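Acyl-CoA dehydrogenase FadE3 (Mycobacterium smegmatis, PDB 4IV6) belongs to the acyl-CoA dehydrogenase family of flavoproteins and binds dihydroflavine-adenine dinucleotide. Local coordinates at residues B[13-18]-B[71-76]. Sequence-based numbering, arbitrary orientation.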
loop_
_atom_site.group_PDB
_atom_site.type_symbol
_atom_site.label_atom_id
_atom_site.label_comp_id
_atom_site.label_asym_id
_atom_site.label_seq_id
_atom_site.Cartn_x
_atom_site.Cartn_y
_atom_site.Cartn_z
ATOM N N THR B 13 36.922 11.466 0.241
ATOM C CA THR B 13 37.355 12.033 1.493
ATOM C C THR B 13 36.306 12.970 2.083
ATOM O O THR B 13 36.063 12.922 3.299
ATOM C CB THR B 13 38.720 12.749 1.322
ATOM O OG1 THR B 13 39.738 11.762 1.044
ATOM C CG2 THR B 13 39.097 13.515 2.578
ATOM N N ILE B 14 35.709 13.831 1.259
ATOM C CA ILE B 14 34.703 14.779 1.775
ATOM C C ILE B 14 33.512 13.992 2.363
ATOM O O ILE B 14 33.053 14.299 3.467
ATOM C CB ILE B 14 34.268 15.851 0.740
ATOM C CG1 ILE B 14 33.257 16.842 1.316
ATOM C CG2 ILE B 14 33.533 15.264 -0.438
ATOM C CD1 ILE B 14 33.813 17.700 2.427
ATOM N N VAL B 15 33.057 12.956 1.663
ATOM C CA VAL B 15 31.956 12.134 2.169
ATOM C C VAL B 15 32.348 11.553 3.529
ATOM O O VAL B 15 31.585 11.657 4.481
ATOM C CB VAL B 15 31.566 11.035 1.175
ATOM C CG1 VAL B 15 30.496 10.118 1.784
ATOM C CG2 VAL B 15 31.044 11.647 -0.124
ATOM N N LYS B 16 33.569 11.012 3.646
ATOM C CA LYS B 16 34.021 10.438 4.919
ATOM C C LYS B 16 34.123 11.459 6.028
ATOM O O LYS B 16 33.782 11.187 7.176
ATOM C CB LYS B 16 35.382 9.774 4.780
ATOM C CG LYS B 16 35.375 8.546 3.898
ATOM C CD LYS B 16 36.744 7.910 3.905
ATOM C CE LYS B 16 37.086 7.274 2.573
ATOM N NZ LYS B 16 36.331 6.014 2.400
ATOM N N THR B 17 34.626 12.632 5.676
ATOM C CA THR B 17 34.735 13.733 6.617
ATOM C C THR B 17 33.377 14.120 7.166
ATOM O O THR B 17 33.233 14.358 8.362
ATOM C CB THR B 17 35.386 14.933 5.927
ATOM O OG1 THR B 17 36.731 14.565 5.617
ATOM C CG2 THR B 17 35.399 16.169 6.834
ATOM N N VAL B 18 32.370 14.178 6.296
ATOM C CA VAL B 18 31.034 14.559 6.704
ATOM C C VAL B 18 30.402 13.447 7.583
ATOM O O VAL B 18 29.809 13.740 8.608
ATOM C CB VAL B 18 30.176 14.962 5.484
ATOM C CG1 VAL B 18 28.768 15.312 5.892
ATOM C CG2 VAL B 18 30.802 16.169 4.783
ATOM N N TYR B 71 27.924 15.280 -4.298
ATOM C CA TYR B 71 27.060 16.230 -3.601
ATOM C C TYR B 71 25.889 15.498 -2.886
ATOM O O TYR B 71 25.599 15.751 -1.705
ATOM C CB TYR B 71 26.521 17.288 -4.571
ATOM C CG TYR B 71 25.569 18.238 -3.879
ATOM C CD1 TYR B 71 26.043 19.283 -3.098
ATOM C CD2 TYR B 71 24.207 18.058 -3.970
ATOM C CE1 TYR B 71 25.184 20.120 -2.423
ATOM C CE2 TYR B 71 23.336 18.910 -3.325
ATOM C CZ TYR B 71 23.804 19.926 -2.546
ATOM O OH TYR B 71 22.914 20.758 -1.891
ATOM N N VAL B 72 25.227 14.589 -3.596
ATOM C CA VAL B 72 24.075 13.896 -3.001
ATOM C C VAL B 72 24.505 13.022 -1.832
ATOM O O VAL B 72 23.789 12.910 -0.847
ATOM C CB VAL B 72 23.214 13.153 -4.041
ATOM C CG1 VAL B 72 22.731 14.131 -5.110
ATOM C CG2 VAL B 72 23.957 12.019 -4.695
ATOM N N GLN B 73 25.688 12.424 -1.930
ATOM C CA GLN B 73 26.194 11.637 -0.829
ATOM C C GLN B 73 26.516 12.515 0.384
ATOM O O GLN B 73 26.279 12.108 1.513
ATOM C CB GLN B 73 27.380 10.797 -1.257
ATOM C CG GLN B 73 26.988 9.660 -2.205
ATOM C CD GLN B 73 28.183 8.951 -2.784
ATOM O OE1 GLN B 73 28.410 8.950 -4.005
ATOM N NE2 GLN B 73 28.981 8.383 -1.921
ATOM N N VAL B 74 27.010 13.723 0.158
ATOM C CA VAL B 74 27.295 14.648 1.277
ATOM C C VAL B 74 25.988 15.072 1.927
ATOM O O VAL B 74 25.852 15.065 3.158
ATOM C CB VAL B 74 28.092 15.889 0.833
ATOM C CG1 VAL B 74 28.154 16.926 1.942
ATOM C CG2 VAL B 74 29.490 15.507 0.406
ATOM N N ALA B 75 25.018 15.421 1.101
ATOM C CA ALA B 75 23.706 15.831 1.617
ATOM C C ALA B 75 23.034 14.683 2.391
ATOM O O ALA B 75 22.462 14.887 3.467
ATOM C CB ALA B 75 22.830 16.320 0.473
ATOM N N GLU B 76 23.187 13.464 1.890
ATOM C CA GLU B 76 22.604 12.302 2.528
ATOM C C GLU B 76 23.260 12.056 3.904
ATOM O O GLU B 76 22.567 11.774 4.865
ATOM C CB GLU B 76 22.760 11.080 1.629
ATOM C CG GLU B 76 22.249 9.782 2.251
ATOM C CD GLU B 76 22.539 8.563 1.400
ATOM O OE1 GLU B 76 23.689 8.084 1.467
ATOM O OE2 GLU B 76 21.603 8.077 0.707
#
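Val74 sets its two methyl groups among Ile14, Val15 and Val18, joining helix 9-26 to helix 68-81 in the all-helical N-terminal domain of the acyl-CoA dehydrogenase fold. The two short segments run parallel, their axes inclined by only 5° and 9.1 Å apart at closest approach, with the CA atoms of Val15 and Val74 level with each other. The interface is apolar, with no hydrogen bond crossing it. Each branch of Val74 has its own neighbours. With chi1 at 170°, CG1 stands anti to the backbone N and meets Val18, whose CG2 lies 4.0 Å from Val74 CG1; these two side chains cross at about a right angle. CG2, beside the backbone N, faces Ile14, which also comes in at about a right angle and offers both of its branches, CG1 and CG2 each 4.1 Å from Val74 CG2. Val15 approaches more obliquely, its CG2 methyl touching two consecutive residues of helix 68-81, 4.2 Å from Val74 CG2 and 3.9 Å from Gln73 CB. Ile52 touches both Val18 and Val74, extending the apolar patch. Helix 68-81 is also covered by helix 234-270, where Val72 and Ala75 pack against Ala251. The other methyl of Val18, CG1, lies 4.0 Å from the backbone oxygen Val74 O.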